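Local coordinates for alpha-galactosidase (Lactobacillus brevis, PDB 3MI6), which probably hydrolyses terminal, non-reducing alpha-D-galactose residues from alpha-D-galactosides, as a glycoside hydrolase of family 36, at residues N336-Y341 / P580-G585; L523-A528 / G573-A578; W546-T551 / L557-G562; A347-I352 / F364-G369; R330-N335 / K621-Y626. All blocks are in the same frame, centred on the assembly; numbering follows the deposited sequence.

Contact 1 (N336-Y341 / P580-G585); sequences NWEATY and PNDQMG
Y341 meets D582 across the mouth of the (β/α)8 barrel, where the turn of helix after its first strand faces the loop after its seventh. One hydrogen bond joins them: Y341 OH donates to D582 OD2 over 2.8 Å. The donor comes to the anti side of the carboxylate, 20° out of its plane, and the oxygen lies at the edge of the tyrosine ring. W337 O and E338 CA cover one face of that ring.

Like charges also meet here, with E338 OE1 3.9 Å from D582 OD2; with E605 also close to the buried E338, the pKa of E338 would probably be raised. E338 OE2 is hydrogen-bonded to T551 OG1. The E338 carboxylate and the Q583 amide group lie next to each other, their planes 84° apart.

Across the subunit interface M584 packs on P675 of a neighbouring subunit. Within the loop, N581 forms an Asx motif: its OD1 accepts from M584 N at 2.8 Å, with the donor in the carbonyl plane.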
# COMPACT_ATOMS: atom_id res chain seq x y z
N ASN D 336 -13.64 43.99 -10.29
CA ASN D 336 -12.42 44.78 -10.55
C ASN D 336 -11.23 44.54 -9.61
O ASN D 336 -10.21 45.22 -9.71
CB ASN D 336 -12.74 46.26 -10.56
CG ASN D 336 -13.16 46.77 -9.20
OD1 ASN D 336 -14.14 46.30 -8.64
ND2 ASN D 336 -12.41 47.73 -8.66
N TRP D 337 -11.35 43.57 -8.70
CA TRP D 337 -10.32 43.28 -7.70
C TRP D 337 -8.94 43.00 -8.31
O TRP D 337 -8.06 43.86 -8.24
CB TRP D 337 -10.77 42.16 -6.75
CG TRP D 337 -9.69 41.65 -5.79
CD1 TRP D 337 -9.28 40.36 -5.64
CD2 TRP D 337 -8.89 42.43 -4.88
NE1 TRP D 337 -8.28 40.28 -4.70
CE2 TRP D 337 -8.03 41.53 -4.22
CE3 TRP D 337 -8.82 43.79 -4.57
CZ2 TRP D 337 -7.12 41.95 -3.26
CZ3 TRP D 337 -7.92 44.20 -3.62
CH2 TRP D 337 -7.07 43.28 -2.97
N GLU D 338 -8.74 41.82 -8.90
CA GLU D 338 -7.45 41.45 -9.53
C GLU D 338 -7.16 42.29 -10.80
O GLU D 338 -6.08 42.17 -11.41
CB GLU D 338 -7.40 39.95 -9.88
CG GLU D 338 -7.42 38.97 -8.68
CD GLU D 338 -7.23 37.50 -9.11
OE1 GLU D 338 -6.33 37.23 -9.95
OE2 GLU D 338 -7.98 36.61 -8.61
N ALA D 339 -8.12 43.12 -11.17
CA ALA D 339 -8.01 43.96 -12.36
C ALA D 339 -7.37 45.30 -12.07
O ALA D 339 -6.59 45.80 -12.87
CB ALA D 339 -9.38 44.16 -12.98
N THR D 340 -7.70 45.89 -10.92
CA THR D 340 -7.20 47.22 -10.57
C THR D 340 -6.55 47.18 -9.18
O THR D 340 -5.56 47.87 -8.93
CB THR D 340 -8.28 48.31 -10.86
OG1 THR D 340 -9.55 47.88 -10.36
CG2 THR D 340 -8.40 48.60 -12.36
N TYR D 341 -7.09 46.37 -8.28
CA TYR D 341 -6.89 46.47 -6.84
C TYR D 341 -7.33 47.88 -6.42
O TYR D 341 -8.27 48.43 -6.99
CB TYR D 341 -5.43 46.20 -6.46
CG TYR D 341 -5.01 44.78 -6.83
CD1 TYR D 341 -5.32 43.70 -5.99
CD2 TYR D 341 -4.32 44.50 -8.02
CE1 TYR D 341 -4.95 42.40 -6.32
CE2 TYR D 341 -3.94 43.19 -8.35
CZ TYR D 341 -4.26 42.15 -7.49
OH TYR D 341 -3.90 40.85 -7.80
N PRO D 580 0.33 35.81 -16.20
CA PRO D 580 0.64 34.80 -15.17
C PRO D 580 -0.02 35.12 -13.84
O PRO D 580 0.19 36.20 -13.30
CB PRO D 580 2.16 34.91 -15.01
CG PRO D 580 2.50 36.26 -15.48
CD PRO D 580 1.53 36.56 -16.60
N ASN D 581 -0.79 34.16 -13.35
CA ASN D 581 -1.53 34.25 -12.10
C ASN D 581 -0.79 34.97 -10.99
O ASN D 581 0.38 34.70 -10.74
CB ASN D 581 -1.91 32.83 -11.64
CG ASN D 581 -2.52 32.82 -10.27
OD1 ASN D 581 -1.82 32.66 -9.27
ND2 ASN D 581 -3.84 32.98 -10.21
N ASP D 582 -1.49 35.90 -10.33
CA ASP D 582 -0.88 36.76 -9.29
C ASP D 582 -0.58 36.02 -7.97
O ASP D 582 0.29 36.44 -7.20
CB ASP D 582 -1.77 37.98 -9.00
CG ASP D 582 -2.19 38.73 -10.27
OD1 ASP D 582 -1.59 38.50 -11.35
OD2 ASP D 582 -3.15 39.54 -10.19
N GLN D 583 -1.29 34.91 -7.72
CA GLN D 583 -1.06 34.12 -6.52
C GLN D 583 0.19 33.24 -6.59
O GLN D 583 0.85 33.03 -5.57
CB GLN D 583 -2.29 33.25 -6.18
CG GLN D 583 -3.57 34.02 -5.83
CD GLN D 583 -4.43 34.37 -7.05
OE1 GLN D 583 -4.64 35.56 -7.35
NE2 GLN D 583 -4.96 33.35 -7.74
N MSE D 584 0.53 32.73 -7.78
CA MSE D 584 1.61 31.74 -7.87
C MSE D 584 2.32 31.57 -9.21
O MSE D 584 3.19 30.71 -9.34
CB MSE D 584 1.13 30.39 -7.35
CG MSE D 584 -0.33 30.12 -7.65
SE MSE D 584 -0.55 29.47 -9.47
CE MSE D 584 0.71 28.00 -9.31
N GLY D 585 1.94 32.37 -10.21
CA GLY D 585 2.77 32.59 -11.38
C GLY D 585 2.52 31.75 -12.61
O GLY D 585 3.11 31.99 -13.67

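Contact 2 (L523-A528 / G573-A578); sequences LFESCA and GAHVSA
Inside the (β/α)8 barrel, E525 of its fifth strand reaches across the interior to G573 and H575 of the seventh; the sixth strand, 544-546, stands between these two in the sheet. E525 carries the contact. Its CG is anti to the backbone N (chi1 -175°) and the chain stays extended beyond it, which brings the carboxylate close to the far strand. E525 OE1 comes to 4.2 Å from G573 CA; the glycine has no side chain and leaves the carboxylate room beside its backbone. The same oxygen of E525, OE1, lies 4.4 Å from H575 NE2, approaching the imidazole obliquely. No hydrogen bond crosses between the two segments, and the polar ends find their partners in other strands and loops. E525 OE2 accepts from Q544 NE2 and has a weak hydrogen bond with Y475 OH, while H575 ND1 is hydrogen-bonded to E605 OE1. This buried network lies close to the predicted substrate site: C527, a predicted substrate-binding residue, follows E525 by two positions, and the side chain of E525 is about 5 Å from that of K477, another. W546 of the intervening strand packs against E525, and its ring meets that of H575 at about 35°. Outside the barrel, F524 rests on helix 500-518, whereas A574 and V576 face helix 590-597.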
# COMPACT_ATOMS: atom_id res chain seq x y z
N LEU D 523 -28.73 39.11 -3.88
CA LEU D 523 -27.89 37.93 -3.93
C LEU D 523 -26.65 38.17 -3.07
O LEU D 523 -25.87 39.07 -3.36
CB LEU D 523 -27.47 37.71 -5.37
CG LEU D 523 -26.69 36.47 -5.79
CD1 LEU D 523 -27.23 35.21 -5.10
CD2 LEU D 523 -26.74 36.35 -7.31
N PHE D 524 -26.49 37.38 -2.01
CA PHE D 524 -25.27 37.44 -1.20
C PHE D 524 -24.32 36.34 -1.63
O PHE D 524 -24.66 35.15 -1.59
CB PHE D 524 -25.58 37.30 0.29
CG PHE D 524 -26.25 38.49 0.89
CD1 PHE D 524 -27.62 38.54 0.99
CD2 PHE D 524 -25.51 39.56 1.33
CE1 PHE D 524 -28.24 39.64 1.52
CE2 PHE D 524 -26.13 40.68 1.86
CZ PHE D 524 -27.50 40.71 1.97
N GLU D 525 -23.13 36.74 -2.06
CA GLU D 525 -22.01 35.83 -2.24
C GLU D 525 -21.19 35.90 -0.97
O GLU D 525 -20.66 36.94 -0.62
CB GLU D 525 -21.15 36.18 -3.47
CG GLU D 525 -20.03 35.14 -3.74
CD GLU D 525 -19.59 35.02 -5.23
OE1 GLU D 525 -18.39 34.71 -5.46
OE2 GLU D 525 -20.42 35.20 -6.16
N SER D 526 -21.12 34.78 -0.26
CA SER D 526 -20.32 34.67 0.95
C SER D 526 -18.82 34.62 0.61
O SER D 526 -18.43 34.17 -0.48
CB SER D 526 -20.76 33.43 1.72
OG SER D 526 -19.66 32.59 1.98
N CYS D 527 -17.98 35.12 1.51
CA CYS D 527 -16.55 35.15 1.24
C CYS D 527 -15.76 35.15 2.53
O CYS D 527 -16.24 35.63 3.55
CB CYS D 527 -16.19 36.38 0.40
SG CYS D 527 -14.50 36.41 -0.23
N ALA D 528 -14.56 34.59 2.49
CA ALA D 528 -13.64 34.62 3.64
C ALA D 528 -12.22 34.39 3.15
O ALA D 528 -11.68 33.30 3.33
CB ALA D 528 -14.02 33.57 4.68
N GLY D 573 -18.51 30.02 -6.60
CA GLY D 573 -18.11 31.07 -7.51
C GLY D 573 -16.81 30.67 -8.18
O GLY D 573 -15.99 29.99 -7.56
N ALA D 574 -16.61 31.07 -9.43
CA ALA D 574 -15.35 30.83 -10.13
C ALA D 574 -15.12 31.90 -11.18
O ALA D 574 -15.92 32.05 -12.08
CB ALA D 574 -15.37 29.47 -10.78
N HIS D 575 -14.03 32.65 -11.07
CA HIS D 575 -13.77 33.70 -12.06
C HIS D 575 -12.59 33.35 -12.98
O HIS D 575 -11.59 32.79 -12.54
CB HIS D 575 -13.50 35.05 -11.39
CG HIS D 575 -14.58 35.49 -10.44
ND1 HIS D 575 -14.39 36.52 -9.53
CD2 HIS D 575 -15.85 35.07 -10.27
CE1 HIS D 575 -15.49 36.70 -8.84
NE2 HIS D 575 -16.40 35.83 -9.26
N VAL D 576 -12.69 33.68 -14.26
CA VAL D 576 -11.55 33.61 -15.16
C VAL D 576 -10.61 34.76 -14.85
O VAL D 576 -11.01 35.92 -14.94
CB VAL D 576 -11.98 33.76 -16.62
CG1 VAL D 576 -10.76 33.95 -17.52
CG2 VAL D 576 -12.83 32.56 -17.06
N SER D 577 -9.37 34.45 -14.49
CA SER D 577 -8.44 35.50 -14.06
C SER D 577 -7.28 35.74 -15.02
O SER D 577 -7.13 35.06 -16.03
CB SER D 577 -7.91 35.22 -12.66
OG SER D 577 -7.03 34.12 -12.69
N ALA D 578 -6.47 36.74 -14.71
CA ALA D 578 -5.37 37.11 -15.59
C ALA D 578 -4.15 36.21 -15.39
O ALA D 578 -4.03 35.51 -14.38
CB ALA D 578 -5.00 38.58 -15.40

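Contact 3 (W546-T551 / L557-G562); sequences WTSDDT and LLIQFG
One face of the W546 indole is covered by S548 O, which sits 3.0 Å above the ring plane and offset toward the rim. At its edge W546 NE1 donates to D549 OD1 over 3.2 Å, with the acceptor only 3° out of the ring plane and the N-H to oxygen angle 147°. D549, the predicted proton donor, receives this bond on the anti side of its carboxylate, and its OD2 is bound by W200 NE1. Behind this polar face the loop rests on I559. I559 CD1 packs against S548 OG at 3.4 Å and against D550 CB at 4.1 Å, while I559 CG2 meets T547 CG2 at 4.1 Å, the T547 and I559 side chains lying side by side and pointing opposite ways. The contact joins the catalytic-end loop after the sixth barrel strand to helix 553-566, the helix that follows it in the same β/α unit. S548 OG, anti to the backbone N at chi1 -177°, folds back to accept from D550 N at 3.0 Å, forming an ST turn, and also bonds E203 OE1. With an alanine here, the D550 amide and the E203 carboxylate would probably both be left without this partner, and the turn carrying D549 would be less firmly set. T547 OG1 is bonded to G573 O of the next strand, while its methyl faces the helix.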
# COMPACT_ATOMS: atom_id res chain seq x y z
N TRP D 546 -17.44 32.42 -2.59
CA TRP D 546 -16.21 32.61 -3.35
C TRP D 546 -15.25 31.48 -2.96
O TRP D 546 -14.66 31.50 -1.88
CB TRP D 546 -15.60 33.99 -3.08
CG TRP D 546 -14.33 34.26 -3.84
CD1 TRP D 546 -13.14 34.72 -3.34
CD2 TRP D 546 -14.11 34.06 -5.25
NE1 TRP D 546 -12.21 34.83 -4.35
CE2 TRP D 546 -12.78 34.44 -5.53
CE3 TRP D 546 -14.93 33.61 -6.30
CZ2 TRP D 546 -12.25 34.38 -6.81
CZ3 TRP D 546 -14.39 33.55 -7.57
CH2 TRP D 546 -13.06 33.93 -7.82
N THR D 547 -15.10 30.49 -3.83
CA THR D 547 -14.51 29.20 -3.46
C THR D 547 -13.06 29.28 -2.98
O THR D 547 -12.69 28.67 -1.98
CB THR D 547 -14.61 28.21 -4.61
OG1 THR D 547 -15.87 28.38 -5.26
CG2 THR D 547 -14.48 26.76 -4.11
N SER D 548 -12.23 30.01 -3.72
CA SER D 548 -10.85 30.23 -3.33
C SER D 548 -10.37 31.56 -3.90
O SER D 548 -10.80 31.97 -4.96
CB SER D 548 -9.96 29.10 -3.86
OG SER D 548 -8.62 29.27 -3.44
N ASP D 549 -9.48 32.22 -3.18
CA ASP D 549 -8.77 33.36 -3.73
C ASP D 549 -7.85 32.92 -4.85
O ASP D 549 -7.50 33.71 -5.74
CB ASP D 549 -7.95 34.07 -2.67
CG ASP D 549 -8.65 35.29 -2.13
OD1 ASP D 549 -9.60 35.75 -2.81
OD2 ASP D 549 -8.26 35.78 -1.03
N ASP D 550 -7.45 31.66 -4.81
CA ASP D 550 -6.68 31.09 -5.90
C ASP D 550 -7.59 30.92 -7.11
O ASP D 550 -8.50 30.08 -7.09
CB ASP D 550 -6.07 29.75 -5.48
CG ASP D 550 -5.08 29.22 -6.49
OD1 ASP D 550 -5.15 29.61 -7.68
OD2 ASP D 550 -4.21 28.42 -6.10
N THR D 551 -7.34 31.71 -8.16
CA THR D 551 -8.11 31.66 -9.40
C THR D 551 -7.28 31.12 -10.57
O THR D 551 -7.65 31.32 -11.75
CB THR D 551 -8.65 33.06 -9.79
OG1 THR D 551 -7.55 33.95 -10.03
CG2 THR D 551 -9.50 33.62 -8.68
N LEU D 557 -8.89 23.29 -10.44
CA LEU D 557 -9.19 21.90 -10.67
C LEU D 557 -9.17 21.14 -9.34
O LEU D 557 -10.16 20.53 -8.94
CB LEU D 557 -8.16 21.29 -11.61
CG LEU D 557 -8.53 20.91 -13.05
CD1 LEU D 557 -9.91 21.43 -13.44
CD2 LEU D 557 -7.44 21.38 -14.02
N LEU D 558 -8.04 21.19 -8.65
CA LEU D 558 -7.96 20.47 -7.38
C LEU D 558 -9.00 20.98 -6.38
O LEU D 558 -9.73 20.18 -5.79
CB LEU D 558 -6.55 20.50 -6.81
CG LEU D 558 -5.55 19.51 -7.43
CD1 LEU D 558 -5.41 19.71 -8.93
CD2 LEU D 558 -4.20 19.62 -6.79
N ILE D 559 -9.10 22.30 -6.21
CA ILE D 559 -9.99 22.89 -5.21
C ILE D 559 -11.47 22.57 -5.47
O ILE D 559 -12.20 22.21 -4.55
CB ILE D 559 -9.78 24.41 -5.09
CG1 ILE D 559 -8.36 24.70 -4.61
CG2 ILE D 559 -10.74 24.98 -4.08
CD1 ILE D 559 -7.91 26.14 -4.70
N GLN D 560 -11.89 22.69 -6.72
CA GLN D 560 -13.26 22.38 -7.11
C GLN D 560 -13.59 20.88 -7.04
O GLN D 560 -14.66 20.47 -6.55
CB GLN D 560 -13.58 22.98 -8.47
CG GLN D 560 -13.52 24.51 -8.45
CD GLN D 560 -13.75 25.15 -9.82
OE1 GLN D 560 -13.25 26.25 -10.09
NE2 GLN D 560 -14.50 24.47 -10.68
N PHE D 561 -12.67 20.06 -7.52
CA PHE D 561 -12.87 18.63 -7.43
C PHE D 561 -13.16 18.25 -5.99
O PHE D 561 -14.15 17.57 -5.71
CB PHE D 561 -11.63 17.89 -7.92
CG PHE D 561 -11.92 16.50 -8.41
CD1 PHE D 561 -11.80 15.42 -7.57
CD2 PHE D 561 -12.32 16.29 -9.73
CE1 PHE D 561 -12.06 14.15 -8.03
CE2 PHE D 561 -12.58 15.03 -10.18
CZ PHE D 561 -12.45 13.97 -9.33
N GLY D 562 -12.32 18.70 -5.06
CA GLY D 562 -12.51 18.40 -3.66
C GLY D 562 -13.80 18.99 -3.10
O GLY D 562 -14.56 18.32 -2.40

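Contact 4 (A347-I352 / F364-G369); sequences AKLMTI and FVLDDG
F364 points its ring from the second barrel strand at I352 and L349 on helix 346-358. From CB the ring leaves anti to the backbone N (chi1 180°), and the contact grows outward along one rim. F364 CD2 lies 4.1 Å from I352 CG2. Farther out, F364 CE2 comes to 3.6 Å from I352 CG2. At the tip, F364 CZ meets L349 CD2 at 3.7 Å. Both methyls sit at the edge of the ring near its plane, and each aliphatic chain crosses the phenyl group at about a right angle.

Helix 346-358 lies between strands 333-335 and 363-366 in the chain, and those strands are parallel neighbours, so it is the crossover helix of the first β-α-β unit of the (β/α)8 barrel. The short helix and strand segments run nearly antiparallel, at 157°, with axes 10.6 Å apart. Cut back to an alanine, F364 would probably leave a gap beside I352 and L349, and I334 would lose the ring it packs on.

L366 lies beside L349 as well, but the modelled approach of their methyls is too close to be trusted. Just beyond it the strand leads into D367 and D368, predicted substrate-binding residues. D367 OD1 makes a salt bridge with K477 NZ, and D368 OD2 makes one with R374 NH2.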
# COMPACT_ATOMS: atom_id res chain seq x y z
N ALA D 347 -14.36 56.93 -13.20
CA ALA D 347 -14.11 57.00 -14.63
C ALA D 347 -13.41 55.76 -15.17
O ALA D 347 -13.78 55.24 -16.22
CB ALA D 347 -13.30 58.24 -14.94
N LYS D 348 -12.40 55.29 -14.46
CA LYS D 348 -11.69 54.08 -14.87
C LYS D 348 -12.62 52.89 -14.86
O LYS D 348 -12.55 52.04 -15.74
CB LYS D 348 -10.49 53.80 -13.95
CG LYS D 348 -9.84 52.43 -14.15
CD LYS D 348 -9.23 52.28 -15.53
CE LYS D 348 -8.60 50.90 -15.71
NZ LYS D 348 -7.86 50.73 -16.99
N LEU D 349 -13.50 52.82 -13.86
CA LEU D 349 -14.40 51.68 -13.73
C LEU D 349 -15.50 51.69 -14.79
O LEU D 349 -16.03 50.64 -15.17
CB LEU D 349 -15.01 51.61 -12.32
CG LEU D 349 -14.14 50.99 -11.20
CD1 LEU D 349 -14.95 50.91 -9.93
CD2 LEU D 349 -13.60 49.60 -11.57
N MSE D 350 -15.83 52.88 -15.27
CA MSE D 350 -16.84 53.01 -16.30
C MSE D 350 -16.35 52.39 -17.61
O MSE D 350 -17.12 51.74 -18.33
CB MSE D 350 -17.22 54.48 -16.50
CG MSE D 350 -18.62 54.64 -17.02
SE MSE D 350 -19.88 53.71 -15.85
CE MSE D 350 -20.12 55.14 -14.53
N THR D 351 -15.08 52.58 -17.92
CA THR D 351 -14.51 51.94 -19.10
C THR D 351 -14.74 50.43 -19.00
O THR D 351 -15.06 49.79 -20.00
CB THR D 351 -13.00 52.27 -19.29
OG1 THR D 351 -12.22 51.63 -18.27
CG2 THR D 351 -12.76 53.78 -19.24
N ILE D 352 -14.59 49.88 -17.80
CA ILE D 352 -14.81 48.46 -17.59
C ILE D 352 -16.27 48.12 -17.84
O ILE D 352 -16.59 47.31 -18.71
CB ILE D 352 -14.39 48.00 -16.16
CG1 ILE D 352 -12.88 48.18 -15.97
CG2 ILE D 352 -14.77 46.53 -15.91
CD1 ILE D 352 -12.33 47.48 -14.74
N PHE D 364 -21.91 43.95 -12.75
CA PHE D 364 -20.62 44.49 -12.35
C PHE D 364 -20.57 44.53 -10.83
O PHE D 364 -21.55 44.90 -10.20
CB PHE D 364 -20.41 45.89 -12.93
CG PHE D 364 -19.10 46.49 -12.55
CD1 PHE D 364 -18.91 47.01 -11.28
CD2 PHE D 364 -18.05 46.51 -13.43
CE1 PHE D 364 -17.70 47.54 -10.91
CE2 PHE D 364 -16.85 47.05 -13.06
CZ PHE D 364 -16.67 47.56 -11.80
N VAL D 365 -19.44 44.12 -10.27
CA VAL D 365 -19.23 44.10 -8.82
C VAL D 365 -18.04 44.94 -8.36
O VAL D 365 -16.89 44.51 -8.49
CB VAL D 365 -18.99 42.67 -8.29
CG1 VAL D 365 -18.94 42.70 -6.79
CG2 VAL D 365 -20.07 41.72 -8.76
N LEU D 366 -18.31 46.12 -7.81
CA LEU D 366 -17.26 46.96 -7.27
C LEU D 366 -16.68 46.30 -6.00
O LEU D 366 -17.43 45.98 -5.07
CB LEU D 366 -17.84 48.32 -6.95
CG LEU D 366 -16.97 49.35 -6.26
CD1 LEU D 366 -15.79 49.69 -7.13
CD2 LEU D 366 -17.79 50.59 -5.95
N ASP D 367 -15.37 46.09 -5.96
CA ASP D 367 -14.76 45.38 -4.83
C ASP D 367 -14.14 46.35 -3.83
O ASP D 367 -14.55 47.51 -3.73
CB ASP D 367 -13.72 44.34 -5.29
CG ASP D 367 -13.65 43.10 -4.37
OD1 ASP D 367 -14.43 42.13 -4.59
OD2 ASP D 367 -12.81 43.08 -3.44
N ASP D 368 -13.15 45.87 -3.09
CA ASP D 368 -12.53 46.60 -2.00
C ASP D 368 -12.03 47.97 -2.47
O ASP D 368 -11.41 48.07 -3.53
CB ASP D 368 -11.37 45.77 -1.43
CG ASP D 368 -10.94 46.22 -0.03
OD1 ASP D 368 -11.15 47.38 0.34
OD2 ASP D 368 -10.38 45.39 0.69
N GLY D 369 -12.32 49.01 -1.69
CA GLY D 369 -11.74 50.31 -1.93
C GLY D 369 -12.70 51.49 -2.05
O GLY D 369 -12.27 52.63 -2.12

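Contact 5 (R330-N335 / K621-Y626); sequences RPVLIN and KQVAFY
V332 is turned so that CG1 lies anti to the backbone N (chi1 177°) while CG2 is anti to the carbonyl carbon, and this sends its two methyls to different partners on the helix. CG2 goes to Y626, whose own ring leaves the helix anti to its backbone N (chi1 -178°), which carries the ring out to the valine. V332 CG2 touches Y626 CD2 at 3.7 Å and Y626 CE2 at 4.0 Å, approaching the ring obliquely. CG1 takes the other neighbour, V623, a helical turn back, with V332 CG1 4.5 Å from V623 CG2.

Segment 330-335 leads into the first strand of the (β/α)8 barrel, and helix 613-628 follows the eighth, so the contact lies where the ring of strands closes. There L333 and N335 share backbone hydrogen bonds with Y604 of strand 601-604, and Y604 also packs against both V332 and V623.

The phenol end of Y626 is polar but turned to other partners: its OH is hydrogen-bonded with G600 O, L602 N and Q634 NE2. Three bonds at the hydroxyl probably help hold the ring in place, while across the contact itself apolar carbons meet without any hydrogen bond or charge, so the fit between the helix and the segment leading into the strand rests on shape and on burial of these carbons.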
# COMPACT_ATOMS: atom_id res chain seq x y z
N ARG D 330 -27.54 32.01 -11.79
CA ARG D 330 -26.72 33.11 -11.32
C ARG D 330 -25.99 33.85 -12.41
O ARG D 330 -25.44 33.25 -13.34
CB ARG D 330 -25.79 32.61 -10.25
CG ARG D 330 -26.57 32.46 -8.99
CD ARG D 330 -26.18 31.27 -8.25
NE ARG D 330 -27.33 30.50 -7.82
CZ ARG D 330 -27.33 29.83 -6.69
NH1 ARG D 330 -26.27 29.90 -5.90
NH2 ARG D 330 -28.37 29.10 -6.34
N PRO D 331 -25.99 35.18 -12.31
CA PRO D 331 -25.55 36.02 -13.42
C PRO D 331 -24.04 35.87 -13.70
O PRO D 331 -23.29 35.48 -12.82
CB PRO D 331 -25.89 37.42 -12.93
CG PRO D 331 -25.74 37.34 -11.45
CD PRO D 331 -26.23 35.95 -11.09
N VAL D 332 -23.61 36.16 -14.93
CA VAL D 332 -22.19 36.25 -15.21
C VAL D 332 -21.71 37.62 -14.76
O VAL D 332 -22.20 38.64 -15.23
CB VAL D 332 -21.91 36.04 -16.70
CG1 VAL D 332 -20.42 36.21 -16.99
CG2 VAL D 332 -22.39 34.69 -17.14
N LEU D 333 -20.75 37.65 -13.85
CA LEU D 333 -20.34 38.92 -13.28
C LEU D 333 -18.92 39.28 -13.66
O LEU D 333 -18.16 38.43 -14.13
CB LEU D 333 -20.46 38.88 -11.77
CG LEU D 333 -19.54 37.90 -11.03
CD1 LEU D 333 -18.14 38.46 -10.86
CD2 LEU D 333 -20.13 37.57 -9.68
N ILE D 334 -18.56 40.54 -13.48
CA ILE D 334 -17.17 40.95 -13.55
C ILE D 334 -16.80 41.73 -12.28
O ILE D 334 -17.60 42.49 -11.77
CB ILE D 334 -16.86 41.75 -14.82
CG1 ILE D 334 -15.40 42.20 -14.81
CG2 ILE D 334 -17.80 42.93 -14.95
CD1 ILE D 334 -14.91 42.68 -16.13
N ASN D 335 -15.60 41.51 -11.78
CA ASN D 335 -15.14 42.07 -10.51
C ASN D 335 -13.79 42.74 -10.75
O ASN D 335 -12.90 42.13 -11.37
CB ASN D 335 -15.02 40.92 -9.50
CG ASN D 335 -14.62 41.38 -8.10
OD1 ASN D 335 -13.88 42.36 -7.93
ND2 ASN D 335 -15.09 40.65 -7.09
N LYS D 621 -17.34 34.80 -26.54
CA LYS D 621 -17.86 33.50 -26.95
C LYS D 621 -18.01 32.57 -25.77
O LYS D 621 -18.99 31.81 -25.69
CB LYS D 621 -17.03 32.88 -28.08
CG LYS D 621 -17.08 33.67 -29.37
CD LYS D 621 -16.50 32.89 -30.55
CE LYS D 621 -16.65 33.70 -31.84
NZ LYS D 621 -16.21 32.94 -33.04
N GLN D 622 -17.06 32.62 -24.84
CA GLN D 622 -17.19 31.90 -23.57
C GLN D 622 -18.52 32.25 -22.87
O GLN D 622 -19.22 31.37 -22.37
CB GLN D 622 -16.02 32.19 -22.65
CG GLN D 622 -14.67 31.75 -23.18
CD GLN D 622 -13.58 31.85 -22.13
OE1 GLN D 622 -13.74 32.54 -21.14
NE2 GLN D 622 -12.47 31.14 -22.33
N VAL D 623 -18.86 33.54 -22.86
CA VAL D 623 -20.07 34.02 -22.22
C VAL D 623 -21.36 33.55 -22.91
O VAL D 623 -22.32 33.14 -22.25
CB VAL D 623 -20.05 35.56 -22.08
CG1 VAL D 623 -21.38 36.09 -21.50
CG2 VAL D 623 -18.88 35.99 -21.21
N ALA D 624 -21.38 33.59 -24.25
CA ALA D 624 -22.52 33.09 -25.02
C ALA D 624 -22.65 31.58 -24.83
O ALA D 624 -23.74 31.04 -24.68
CB ALA D 624 -22.36 33.41 -26.47
N PHE D 625 -21.51 30.91 -24.82
CA PHE D 625 -21.50 29.48 -24.59
C PHE D 625 -22.03 29.16 -23.20
O PHE D 625 -22.89 28.30 -23.04
CB PHE D 625 -20.09 28.91 -24.74
CG PHE D 625 -20.01 27.44 -24.48
CD1 PHE D 625 -20.59 26.54 -25.36
CD2 PHE D 625 -19.36 26.95 -23.37
CE1 PHE D 625 -20.53 25.19 -25.13
CE2 PHE D 625 -19.28 25.59 -23.14
CZ PHE D 625 -19.86 24.72 -24.02
N TYR D 626 -21.50 29.86 -22.20
CA TYR D 626 -21.89 29.58 -20.83
C TYR D 626 -23.37 29.84 -20.61
O TYR D 626 -24.05 29.05 -19.95
CB TYR D 626 -21.07 30.41 -19.86
CG TYR D 626 -21.40 30.13 -18.41
CD1 TYR D 626 -20.91 28.99 -17.78
CD2 TYR D 626 -22.19 31.01 -17.67
CE1 TYR D 626 -21.20 28.73 -16.44
CE2 TYR D 626 -22.49 30.76 -16.34
CZ TYR D 626 -21.99 29.63 -15.72
OH TYR D 626 -22.27 29.38 -14.40

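Overall arrangement
All five contacts belong to the (β/α)8 barrel. Contacts 4 and 5 are joined by sheet pairing, V365 N to I334 O at 2.9 Å, and by D367 OD1 to N335 ND2 at 3.0 Å. In contact 1, N336 OD1 reaches D367 N of contact 4 at 3.0 Å, and E338 OE2 reaches T551 OG1 of contact 3, also at 3.0 Å. T551 OG1 in turn bonds S577 OG of contact 2 at 2.7 Å; the centres of contacts 2 and 3 are about 10 Å apart. Segments of contacts 2, 3 and 4 hold C527, D549 and D367 of the predicted pocket, and contact 1 lies beside D549. The touching residues of contact 5 lie away from these sites, though N335 in its segment bonds D367.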